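Local coordinates for RNA methyltransferase, TrmH family (PDB 2I6D), which probably transfers a methyl group to RNA, as a knotted methyltransferase of the TrmH family, at residues A[119-124]-A[130-135]; A[115-120]-A[137-142]; A[201-206]-A[247-252]; A[36-41]-A[153-158]. All blocks are in the same frame, centred on the assembly; numbering follows the deposited sequence.

Contact 1: residues A[119-124]-A[130-135]; sequences TILRTA and RHVWLG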
loop_
_atom_site.group_PDB
_atom_site.type_symbol
_atom_site.label_atom_id
_atom_site.label_comp_id
_atom_site.label_asym_id
_atom_site.label_seq_id
_atom_site.Cartn_x
_atom_site.Cartn_y
_atom_site.Cartn_z
ATOM N N THR A 119 3.855 -6.195 -2.888
ATOM C CA THR A 119 3.329 -7.079 -3.921
ATOM C C THR A 119 1.803 -6.974 -3.988
ATOM O O THR A 119 1.228 -6.962 -5.085
ATOM C CB THR A 119 3.784 -8.527 -3.698
ATOM O OG1 THR A 119 5.222 -8.557 -3.711
ATOM C CG2 THR A 119 3.250 -9.450 -4.797
ATOM N N ILE A 120 1.160 -6.963 -2.828
ATOM C CA ILE A 120 -0.302 -6.842 -2.744
ATOM C C ILE A 120 -0.767 -5.524 -3.348
ATOM O O ILE A 120 -1.746 -5.512 -4.099
ATOM C CB ILE A 120 -0.831 -7.046 -1.305
ATOM C CG1 ILE A 120 -0.765 -8.537 -0.983
ATOM C CG2 ILE A 120 -2.295 -6.543 -1.168
ATOM C CD1 ILE A 120 -0.738 -8.831 0.553
ATOM N N LEU A 121 -0.084 -4.425 -3.015
ATOM C CA LEU A 121 -0.418 -3.137 -3.632
ATOM C C LEU A 121 -0.350 -3.189 -5.164
ATOM O O LEU A 121 -1.188 -2.600 -5.844
ATOM C CB LEU A 121 0.473 -2.000 -3.103
ATOM C CG LEU A 121 0.248 -1.588 -1.641
ATOM C CD1 LEU A 121 1.293 -0.519 -1.259
ATOM C CD2 LEU A 121 -1.187 -1.046 -1.447
ATOM N N ARG A 122 0.701 -3.816 -5.708
ATOM C CA ARG A 122 0.838 -3.939 -7.164
ATOM C C ARG A 122 -0.276 -4.789 -7.765
ATOM O O ARG A 122 -0.798 -4.476 -8.853
ATOM C CB ARG A 122 2.205 -4.512 -7.544
ATOM C CG ARG A 122 3.347 -3.598 -7.120
ATOM C CD ARG A 122 4.725 -4.162 -7.457
ATOM N NE ARG A 122 4.719 -4.720 -8.798
ATOM C CZ ARG A 122 5.750 -5.312 -9.391
ATOM N NH1 ARG A 122 6.928 -5.419 -8.777
ATOM N NH2 ARG A 122 5.596 -5.796 -10.613
ATOM N N THR A 123 -0.634 -5.868 -7.077
ATOM C CA THR A 123 -1.755 -6.710 -7.508
ATOM C C THR A 123 -3.077 -5.941 -7.488
ATOM O O THR A 123 -3.839 -5.997 -8.443
ATOM C CB THR A 123 -1.881 -7.958 -6.607
ATOM O OG1 THR A 123 -0.818 -8.857 -6.928
ATOM C CG2 THR A 123 -3.249 -8.672 -6.824
ATOM N N ALA A 124 -3.330 -5.213 -6.399
ATOM C CA ALA A 124 -4.520 -4.366 -6.275
ATOM C C ALA A 124 -4.577 -3.360 -7.443
ATOM O O ALA A 124 -5.611 -3.189 -8.080
ATOM C CB ALA A 124 -4.496 -3.628 -4.914
ATOM N N ARG A 130 -9.614 -0.251 -5.641
ATOM C CA ARG A 130 -9.456 1.169 -5.321
ATOM C C ARG A 130 -9.034 1.475 -3.909
ATOM O O ARG A 130 -8.547 2.594 -3.631
ATOM C CB ARG A 130 -10.751 1.916 -5.645
ATOM C CG ARG A 130 -10.983 1.962 -7.175
ATOM C CD ARG A 130 -12.431 2.097 -7.487
ATOM N NE ARG A 130 -12.954 3.394 -7.072
ATOM C CZ ARG A 130 -13.974 3.991 -7.667
ATOM N NH1 ARG A 130 -14.544 3.399 -8.707
ATOM N NH2 ARG A 130 -14.407 5.174 -7.243
ATOM N N HIS A 131 -9.230 0.512 -3.005
ATOM C CA HIS A 131 -8.965 0.754 -1.579
ATOM C C HIS A 131 -8.352 -0.431 -0.945
ATOM O O HIS A 131 -8.813 -1.559 -1.151
ATOM C CB HIS A 131 -10.261 1.112 -0.795
ATOM C CG HIS A 131 -10.845 2.419 -1.199
ATOM N ND1 HIS A 131 -10.424 3.612 -0.661
ATOM C CD2 HIS A 131 -11.763 2.731 -2.144
ATOM C CE1 HIS A 131 -11.081 4.606 -1.237
ATOM N NE2 HIS A 131 -11.900 4.098 -2.139
ATOM N N VAL A 132 -7.307 -0.174 -0.162
ATOM C CA VAL A 132 -6.623 -1.243 0.592
ATOM C C VAL A 132 -6.514 -0.718 2.018
ATOM O O VAL A 132 -5.912 0.342 2.281
ATOM C CB VAL A 132 -5.208 -1.611 0.027
ATOM C CG1 VAL A 132 -4.471 -2.571 0.971
ATOM C CG2 VAL A 132 -5.306 -2.227 -1.390
ATOM N N TRP A 133 -7.105 -1.457 2.946
ATOM C CA TRP A 133 -7.052 -1.070 4.330
ATOM C C TRP A 133 -6.005 -1.893 5.046
ATOM O O TRP A 133 -5.782 -3.060 4.701
ATOM C CB TRP A 133 -8.404 -1.320 5.025
ATOM C CG TRP A 133 -9.618 -0.662 4.428
ATOM C CD1 TRP A 133 -9.673 0.382 3.530
ATOM C CD2 TRP A 133 -10.943 -0.976 4.774
ATOM N NE1 TRP A 133 -10.995 0.691 3.269
ATOM C CE2 TRP A 133 -11.793 -0.140 4.021
ATOM C CE3 TRP A 133 -11.508 -1.929 5.637
ATOM C CZ2 TRP A 133 -13.186 -0.222 4.104
ATOM C CZ3 TRP A 133 -12.905 -2.009 5.729
ATOM C CH2 TRP A 133 -13.726 -1.139 4.967
ATOM N N LEU A 134 -5.373 -1.301 6.045
ATOM C CA LEU A 134 -4.281 -1.963 6.752
ATOM C C LEU A 134 -4.610 -2.091 8.232
ATOM O O LEU A 134 -4.765 -1.094 8.961
ATOM C CB LEU A 134 -2.961 -1.197 6.524
ATOM C CG LEU A 134 -2.711 -1.224 5.021
ATOM C CD1 LEU A 134 -2.547 0.167 4.393
ATOM C CD2 LEU A 134 -1.647 -2.219 4.596
ATOM N N GLY A 135 -4.749 -3.321 8.692
ATOM C CA GLY A 135 -5.112 -3.529 10.088
ATOM C C GLY A 135 -3.918 -3.616 11.006
ATOM O O GLY A 135 -2.785 -3.360 10.596
#

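Contact 2: residues A[115-120]-A[137-142]; sequences GNVGTI and GSADVF. With ACY (acetic acid), chain B.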
loop_
_atom_site.group_PDB
_atom_site.type_symbol
_atom_site.label_atom_id
_atom_site.label_comp_id
_atom_site.label_asym_id
_atom_site.label_seq_id
_atom_site.Cartn_x
_atom_site.Cartn_y
_atom_site.Cartn_z
ATOM N N GLY A 115 7.686 -6.657 1.865
ATOM C CA GLY A 115 7.659 -7.282 0.539
ATOM C C GLY A 115 6.266 -7.713 0.134
ATOM O O GLY A 115 5.810 -7.386 -0.973
ATOM N N ASN A 116 5.592 -8.457 1.018
ATOM C CA ASN A 116 4.235 -8.925 0.767
ATOM C C ASN A 116 3.275 -7.752 0.547
ATOM O O ASN A 116 2.447 -7.800 -0.374
ATOM C CB ASN A 116 3.727 -9.827 1.907
ATOM C CG ASN A 116 4.418 -11.184 1.926
ATOM O OD1 ASN A 116 4.946 -11.631 0.912
ATOM N ND2 ASN A 116 4.448 -11.832 3.092
ATOM N N VAL A 117 3.403 -6.692 1.359
ATOM C CA VAL A 117 2.466 -5.570 1.243
ATOM C C VAL A 117 2.648 -4.868 -0.103
ATOM O O VAL A 117 1.665 -4.568 -0.785
ATOM C CB VAL A 117 2.546 -4.572 2.441
ATOM C CG1 VAL A 117 1.723 -3.301 2.156
ATOM C CG2 VAL A 117 2.046 -5.241 3.757
ATOM N N GLY A 118 3.904 -4.649 -0.500
ATOM C CA GLY A 118 4.210 -4.065 -1.807
ATOM C C GLY A 118 3.643 -4.884 -2.950
ATOM O O GLY A 118 3.089 -4.334 -3.913
ATOM N N THR A 119 3.855 -6.195 -2.888
ATOM C CA THR A 119 3.329 -7.079 -3.921
ATOM C C THR A 119 1.803 -6.974 -3.988
ATOM O O THR A 119 1.228 -6.962 -5.085
ATOM C CB THR A 119 3.784 -8.527 -3.698
ATOM O OG1 THR A 119 5.222 -8.557 -3.711
ATOM C CG2 THR A 119 3.250 -9.450 -4.797
ATOM N N ILE A 120 1.160 -6.963 -2.828
ATOM C CA ILE A 120 -0.302 -6.842 -2.744
ATOM C C ILE A 120 -0.767 -5.524 -3.348
ATOM O O ILE A 120 -1.746 -5.512 -4.099
ATOM C CB ILE A 120 -0.831 -7.046 -1.305
ATOM C CG1 ILE A 120 -0.765 -8.537 -0.983
ATOM C CG2 ILE A 120 -2.295 -6.543 -1.168
ATOM C CD1 ILE A 120 -0.738 -8.831 0.553
ATOM N N GLY A 137 -0.839 -4.217 12.994
ATOM C CA GLY A 137 0.431 -4.887 12.809
ATOM C C GLY A 137 0.871 -5.026 11.359
ATOM O O GLY A 137 1.928 -5.583 11.101
ATOM N N SER A 138 0.094 -4.512 10.420
ATOM C CA SER A 138 0.508 -4.532 8.998
ATOM C C SER A 138 1.632 -3.527 8.706
ATOM O O SER A 138 1.831 -2.563 9.449
ATOM C CB SER A 138 -0.692 -4.308 8.084
ATOM O OG SER A 138 -1.563 -5.430 8.168
ATOM N N ALA A 139 2.411 -3.795 7.667
ATOM C CA ALA A 139 3.542 -2.930 7.290
ATOM C C ALA A 139 3.068 -1.516 6.974
ATOM O O ALA A 139 1.925 -1.320 6.563
ATOM C CB ALA A 139 4.300 -3.528 6.095
ATOM N N ASP A 140 3.940 -0.534 7.183
ATOM C CA ASP A 140 3.625 0.865 6.892
ATOM C C ASP A 140 3.764 1.102 5.374
ATOM O O ASP A 140 4.874 1.046 4.852
ATOM C CB ASP A 140 4.588 1.786 7.686
ATOM C CG ASP A 140 4.314 3.282 7.487
ATOM O OD1 ASP A 140 3.466 3.680 6.666
ATOM O OD2 ASP A 140 4.962 4.083 8.184
ATOM N N VAL A 141 2.665 1.391 4.680
ATOM C CA VAL A 141 2.707 1.549 3.208
ATOM C C VAL A 141 3.556 2.741 2.749
ATOM O O VAL A 141 4.059 2.739 1.618
ATOM C CB VAL A 141 1.305 1.617 2.535
ATOM C CG1 VAL A 141 0.594 0.279 2.652
ATOM C CG2 VAL A 141 0.459 2.767 3.127
ATOM N N PHE A 142 3.732 3.720 3.634
ATOM C CA PHE A 142 4.513 4.919 3.315
ATOM C C PHE A 142 5.971 4.825 3.736
ATOM O O PHE A 142 6.737 5.789 3.590
ATOM C CB PHE A 142 3.833 6.165 3.867
ATOM C CG PHE A 142 2.493 6.421 3.230
ATOM C CD1 PHE A 142 2.416 6.804 1.894
ATOM C CD2 PHE A 142 1.318 6.241 3.951
ATOM C CE1 PHE A 142 1.188 7.006 1.275
ATOM C CE2 PHE A 142 0.076 6.459 3.343
ATOM C CZ PHE A 142 0.017 6.838 2.006
HETATM C C ACY B . 3.084 -11.713 6.332
HETATM O O ACY B . 3.368 -10.710 5.713
HETATM O OXT ACY B . 2.912 -12.886 5.830
HETATM C CH3 ACY B . 2.929 -11.448 7.791
#

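Contact 3: residues A[201-206]-A[247-252]; sequences AILVLG and AILCSE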
loop_
_atom_site.group_PDB
_atom_site.type_symbol
_atom_site.label_atom_id
_atom_site.label_comp_id
_atom_site.label_asym_id
_atom_site.label_seq_id
_atom_site.Cartn_x
_atom_site.Cartn_y
_atom_site.Cartn_z
ATOM N N ALA A 201 -17.632 -4.853 -1.309
ATOM C CA ALA A 201 -17.314 -6.089 -0.604
ATOM C C ALA A 201 -15.971 -5.867 0.050
ATOM O O ALA A 201 -15.132 -5.172 -0.491
ATOM C CB ALA A 201 -17.172 -7.283 -1.577
ATOM N N ILE A 202 -15.774 -6.490 1.197
ATOM C CA ILE A 202 -14.474 -6.433 1.861
ATOM C C ILE A 202 -13.891 -7.835 1.836
ATOM O O ILE A 202 -14.627 -8.814 2.071
ATOM C CB ILE A 202 -14.624 -5.922 3.320
ATOM C CG1 ILE A 202 -15.164 -4.470 3.329
ATOM C CG2 ILE A 202 -13.293 -6.063 4.060
ATOM C CD1 ILE A 202 -15.927 -4.106 4.642
ATOM N N LEU A 203 -12.589 -7.933 1.542
ATOM C CA LEU A 203 -11.889 -9.209 1.528
ATOM C C LEU A 203 -10.716 -9.111 2.486
ATOM O O LEU A 203 -9.781 -8.314 2.298
ATOM C CB LEU A 203 -11.377 -9.549 0.104
ATOM C CG LEU A 203 -10.413 -10.739 -0.026
ATOM C CD1 LEU A 203 -11.078 -12.013 0.539
ATOM C CD2 LEU A 203 -10.060 -10.949 -1.523
ATOM N N VAL A 204 -10.769 -9.942 3.504
ATOM C CA VAL A 204 -9.775 -9.902 4.569
ATOM C C VAL A 204 -8.686 -10.933 4.300
ATOM O O VAL A 204 -8.981 -12.125 4.064
ATOM C CB VAL A 204 -10.406 -10.198 5.964
ATOM C CG1 VAL A 204 -9.318 -10.129 7.081
ATOM C CG2 VAL A 204 -11.612 -9.189 6.291
ATOM N N LEU A 205 -7.435 -10.488 4.387
ATOM C CA LEU A 205 -6.272 -11.358 4.191
ATOM C C LEU A 205 -5.379 -11.275 5.433
ATOM O O LEU A 205 -5.044 -10.173 5.874
ATOM C CB LEU A 205 -5.499 -10.905 2.955
ATOM C CG LEU A 205 -6.436 -11.096 1.733
ATOM C CD1 LEU A 205 -6.313 -9.986 0.733
ATOM C CD2 LEU A 205 -6.166 -12.478 1.133
ATOM N N GLY A 206 -5.000 -12.420 5.998
ATOM C CA GLY A 206 -4.067 -12.432 7.141
ATOM C C GLY A 206 -2.675 -12.912 6.753
ATOM O O GLY A 206 -2.471 -13.377 5.647
ATOM N N ALA A 247 -3.525 -12.497 -5.100
ATOM C CA ALA A 247 -3.523 -12.469 -6.566
ATOM C C ALA A 247 -4.558 -13.458 -7.120
ATOM O O ALA A 247 -5.302 -13.138 -8.046
ATOM C CB ALA A 247 -2.124 -12.816 -7.107
ATOM N N ILE A 248 -4.593 -14.657 -6.550
ATOM C CA ILE A 248 -5.547 -15.669 -6.975
ATOM C C ILE A 248 -6.974 -15.153 -6.758
ATOM O O ILE A 248 -7.823 -15.211 -7.691
ATOM C CB ILE A 248 -5.308 -17.018 -6.264
ATOM C CG1 ILE A 248 -4.015 -17.645 -6.815
ATOM C CG2 ILE A 248 -6.471 -17.991 -6.550
ATOM C CD1 ILE A 248 -3.391 -18.671 -5.854
ATOM N N LEU A 249 -7.226 -14.621 -5.566
ATOM C CA LEU A 249 -8.578 -14.124 -5.212
ATOM C C LEU A 249 -9.006 -12.954 -6.108
ATOM O O LEU A 249 -10.110 -12.988 -6.677
ATOM C CB LEU A 249 -8.682 -13.748 -3.724
ATOM C CG LEU A 249 -8.728 -14.973 -2.799
ATOM C CD1 LEU A 249 -8.069 -14.692 -1.414
ATOM C CD2 LEU A 249 -10.155 -15.455 -2.635
ATOM N N CYS A 250 -8.158 -11.925 -6.220
ATOM C CA CYS A 250 -8.444 -10.800 -7.129
ATOM C C CYS A 250 -8.671 -11.197 -8.569
ATOM O O CYS A 250 -9.612 -10.668 -9.221
ATOM C CB CYS A 250 -7.335 -9.752 -7.067
ATOM S SG CYS A 250 -7.294 -8.927 -5.493
ATOM N N SER A 251 -7.825 -12.094 -9.094
ATOM C CA SER A 251 -7.975 -12.578 -10.477
ATOM C C SER A 251 -9.359 -13.163 -10.670
ATOM O O SER A 251 -10.080 -12.790 -11.590
ATOM C CB SER A 251 -6.892 -13.609 -10.865
ATOM O OG SER A 251 -7.260 -14.346 -12.038
ATOM N N GLU A 252 -9.737 -14.066 -9.774
ATOM C CA GLU A 252 -11.014 -14.748 -9.881
ATOM C C GLU A 252 -12.199 -13.767 -9.762
ATOM O O GLU A 252 -13.190 -13.879 -10.495
ATOM C CB GLU A 252 -11.057 -15.828 -8.794
ATOM C CG GLU A 252 -12.219 -16.725 -8.747
ATOM C CD GLU A 252 -12.529 -17.495 -10.049
ATOM O OE1 GLU A 252 -11.722 -17.605 -11.013
ATOM O OE2 GLU A 252 -13.648 -17.997 -10.079
#

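Contact 4: residues A[36-41]-A[153-158]; sequences VGEMLP and ALARVQ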
loop_
_atom_site.group_PDB
_atom_site.type_symbol
_atom_site.label_atom_id
_atom_site.label_comp_id
_atom_site.label_asym_id
_atom_site.label_seq_id
_atom_site.Cartn_x
_atom_site.Cartn_y
_atom_site.Cartn_z
ATOM N N VAL A 36 8.288 9.233 -8.647
ATOM C CA VAL A 36 7.968 10.629 -8.357
ATOM C C VAL A 36 7.009 11.160 -9.423
ATOM O O VAL A 36 5.976 11.745 -9.087
ATOM C CB VAL A 36 9.254 11.514 -8.225
ATOM C CG1 VAL A 36 8.884 12.988 -8.154
ATOM C CG2 VAL A 36 10.049 11.121 -6.959
ATOM N N GLY A 37 7.324 10.906 -10.696
ATOM C CA GLY A 37 6.477 11.331 -11.816
ATOM C C GLY A 37 5.058 10.807 -11.693
ATOM O O GLY A 37 4.078 11.548 -11.827
ATOM N N GLU A 38 4.922 9.531 -11.383
ATOM C CA GLU A 38 3.588 8.993 -11.267
ATOM C C GLU A 38 2.783 9.488 -10.077
ATOM O O GLU A 38 1.545 9.587 -10.172
ATOM C CB GLU A 38 3.587 7.478 -11.272
ATOM C CG GLU A 38 2.187 6.960 -11.581
ATOM C CD GLU A 38 2.187 5.757 -12.449
ATOM O OE1 GLU A 38 3.281 5.175 -12.652
ATOM O OE2 GLU A 38 1.081 5.413 -12.939
HETATM N N MSE A 39 3.450 9.797 -8.970
HETATM C CA MSE A 39 2.717 10.138 -7.756
HETATM C C MSE A 39 2.497 11.660 -7.563
HETATM O O MSE A 39 1.634 12.076 -6.779
HETATM C CB MSE A 39 3.399 9.507 -6.537
HETATM C CG MSE A 39 3.522 7.980 -6.585
HETATM SE SE MSE A 39 4.557 7.286 -5.031
HETATM C CE MSE A 39 3.342 7.802 -3.568
ATOM N N LEU A 40 3.251 12.483 -8.294
ATOM C CA LEU A 40 3.062 13.954 -8.225
ATOM C C LEU A 40 1.616 14.446 -8.364
ATOM O O LEU A 40 1.196 15.320 -7.611
ATOM C CB LEU A 40 3.987 14.705 -9.218
ATOM C CG LEU A 40 5.398 14.996 -8.714
ATOM C CD1 LEU A 40 6.339 15.358 -9.885
ATOM C CD2 LEU A 40 5.414 16.085 -7.626
ATOM N N PRO A 41 0.862 13.936 -9.359
ATOM C CA PRO A 41 -0.523 14.413 -9.513
ATOM C C PRO A 41 -1.457 14.034 -8.369
ATOM O O PRO A 41 -2.597 14.529 -8.311
ATOM C CB PRO A 41 -1.002 13.716 -10.793
ATOM C CG PRO A 41 0.255 13.307 -11.509
ATOM C CD PRO A 41 1.225 12.969 -10.408
ATOM N N ALA A 153 1.779 2.088 -7.560
ATOM C CA ALA A 153 0.420 1.687 -7.149
ATOM C C ALA A 153 -0.295 2.750 -6.283
ATOM O O ALA A 153 -1.543 2.868 -6.310
ATOM C CB ALA A 153 0.435 0.342 -6.437
ATOM N N LEU A 154 0.482 3.531 -5.541
ATOM C CA LEU A 154 -0.095 4.558 -4.671
ATOM C C LEU A 154 -0.691 5.744 -5.430
ATOM O O LEU A 154 -1.390 6.576 -4.839
ATOM C CB LEU A 154 0.922 5.028 -3.628
ATOM C CG LEU A 154 1.479 3.872 -2.784
ATOM C CD1 LEU A 154 2.721 4.286 -2.006
ATOM C CD2 LEU A 154 0.402 3.302 -1.840
ATOM N N ALA A 155 -0.458 5.809 -6.732
ATOM C CA ALA A 155 -1.156 6.780 -7.563
ATOM C C ALA A 155 -2.649 6.483 -7.667
ATOM O O ALA A 155 -3.454 7.401 -7.847
ATOM C CB ALA A 155 -0.515 6.862 -8.959
ATOM N N ARG A 156 -3.030 5.207 -7.581
ATOM C CA ARG A 156 -4.389 4.836 -7.857
ATOM C C ARG A 156 -5.031 4.011 -6.761
ATOM O O ARG A 156 -6.241 3.857 -6.764
ATOM C CB ARG A 156 -4.479 4.066 -9.157
ATOM C CG ARG A 156 -4.433 4.931 -10.401
ATOM C CD ARG A 156 -4.173 4.042 -11.614
ATOM N NE ARG A 156 -2.915 3.331 -11.430
ATOM C CZ ARG A 156 -1.731 3.830 -11.755
ATOM N NH1 ARG A 156 -1.648 5.045 -12.296
ATOM N NH2 ARG A 156 -0.631 3.116 -11.536
ATOM N N VAL A 157 -4.226 3.461 -5.858
ATOM C CA VAL A 157 -4.746 2.617 -4.767
ATOM C C VAL A 157 -4.619 3.441 -3.482
ATOM O O VAL A 157 -3.499 3.812 -3.060
ATOM C CB VAL A 157 -3.993 1.261 -4.652
ATOM C CG1 VAL A 157 -4.565 0.430 -3.493
ATOM C CG2 VAL A 157 -4.049 0.479 -5.985
ATOM N N GLN A 158 -5.766 3.781 -2.895
ATOM C CA GLN A 158 -5.771 4.540 -1.647
ATOM C C GLN A 158 -5.592 3.619 -0.431
ATOM O O GLN A 158 -6.422 2.729 -0.198
ATOM C CB GLN A 158 -7.055 5.361 -1.453
ATOM C CG GLN A 158 -6.993 6.177 -0.124
ATOM C CD GLN A 158 -8.319 6.801 0.311
ATOM O OE1 GLN A 158 -9.282 6.099 0.667
ATOM N NE2 GLN A 158 -8.355 8.129 0.339
#

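Contact 1: residues A[119-124]-A[130-135]
Leu121 and Ala124 meet Val132 in the buried interior of a beta-alpha-beta unit. The unit runs from strand 104-109 through helix 114-127 to strand 131-134. The contact lies where the helix covers the strand that follows it. Along the helix, Ile120 comes first. Ile120 packs on Leu106 of strand 104-109 and on Ala243 and Thr246 of helix 242-255. Leu121 comes next. Its CB does not point at the strand, yet the end of the chain bends nearer. With CD1 extended away from the backbone (chi2 176°), the other branch turns to the strand, and Leu121 CD2 lies 4.3 Å from Val132 CG2. This is a loose touch. Ala124 N donates to Ile120 O at 2.8 Å within the helix. Ala124 points its CB toward the strand. Here helix and strand run with Ala124 CA and Arg130 CA 7.5 Å apart. On the strand, Val132 does nearly all the touching. Its backbone bonds to Gln158 and Thr160 of the next strand, while His131 and Trp133 bond to Leu106 on the other edge. The isopropyl group of Val132 is set with CG1 anti to the backbone N (chi1 172°). That leaves CG2 beside the N and facing Ala124. The closest approach of the contact follows from this, with Ala124 CB 3.9 Å from Val132 CG2.

Contact 2: residues A[115-120]-A[137-142]
Val117 packs against Ala139 and Val141, so one helix side chain covers two places on the 137-142 loop. Val117 CB points toward the loop and already comes within 4.2 Å of Ala139 CB. From CB the two branches part. Val117 CG2, beside the backbone N, goes to Ala139 and lies 3.7 Å from Ala139 CB. Val117 CG1 is anti to the N (chi1 170°) and meets Val141 CG1 at 3.8 Å. The Val117 and Val141 side chains cross at about a right angle and touch through one methyl each. The loop has its own brace. Phe142 N donates to Asp140 OD1 at 3.0 Å, which makes an Asx turn. The N-H comes from above the carboxylate plane, 50° out of it. The other oxygen, Asp140 OD2, forms salt bridges with Arg19 and Arg22. In the same turn Val141 CG2 sits over one face of the Phe142 ring, toward its rim. On the helix, Asn116 turns to a bound acetic acid, probably from the crystallisation liquor. Asn116 ND2 gives the O atom of the acetic acid a nearly straight bond of 3.0 Å (171°). The valine thus lies between the early turns of helix 114-127 and the loop that leads from strand 131-134 to helix 144-148, with Leu108 of strand 104-109 also against it.

Contact 3: residues A[201-206]-A[247-252]
Leu249 of helix 242-255 packs against both Leu203 and Leu205 of strand 201-206. The two strand leucines are two residues apart, so both point to the same side of the sheet, but their conformations differ. Leu203 has CG anti to the backbone N (chi1 170°). With chi2 at 57°, its CD2 branch is the extended one and reaches toward the helix. Leu203 CD2 ends 3.8 Å from Leu249 CB, close to the helix backbone, and the two side chains cross obliquely. Leu205 instead keeps CG beside the N and anti to the carbonyl carbon. Its chain slides past Leu249 in the opposite direction, and Leu205 CD2 meets Leu249 CD1 at 3.9 Å. One residue is thus touched at its root by one leucine and at its tip by the other. Leu249 also reaches Ala182 of strand 179-182, and Val204 points to the other side of the strand, onto Ile212 and Ile220. All three leucines are buried, and the contact is wholly apolar. A helix lying over one face of a parallel sheet in this way is the layering of an alpha/beta fold, as in the SPOUT methyltransferases, whose C-terminal part characteristically forms a knot.

Contact 4: residues A[36-41]-A[153-158]
Glu38 and Arg156 form a salt bridge across this contact. Both terminal nitrogens of Arg156 grip a single oxygen. Arg156 NH1 lies 2.8 Å from Glu38 OE2 with a fairly straight bond (157°), and Arg156 NH2 adds a longer, more bent one to Glu38 OE2 at 3.2 Å. OE2 sits near the guanidinium plane, at its edge. The carboxylate is turned 61° from that plane, and both nitrogens come to it from the same face. Next to the ion pair, Ala155 CB packs on Glu38 O at 3.6 Å and on Glu38 CG at 3.8 Å. The contact joins helix 33-39, in the MRM3-like substrate-binding part, to the turn before strand 158-161 in the SpoU methylase part. Met39 is a selenomethionine with two conformers. In one of them Met39 CE lies 3.7 Å from Leu154 CB, so this touch is less certain. There the two chains lie side by side and point the same way. A second shell sets these groups. Arg156 NE forms a salt bridge with Asp125 of helix 114-127. Tyr43 OH bonds to Leu154 O. The turn itself is held by Ala153 O, which accepts from Arg156 N at 3.0 Å and from Val157 N.

From the N terminus, contact 4 opens first, at 36-41, and closes only at 153-158. Its long loop takes in contacts 1 and 2. Contact 2 opens at 115-120 and contact 1 at 119-124, so they share Thr119 and Ile120. Both start from the same helix stretch; contact 1 closes first, at 130-135, and contact 2 at 137-142. Contact 3 follows later, after contact 4 has closed; none of the loops cross. Contacts 1 and 3 reach the same parallel sheet through different helices. Contact 4 ties the MRM3-like part to the segment leading into strand 158-161, beside the strand of contact 1. Leu134 packs on Val141 between contacts 1 and 2.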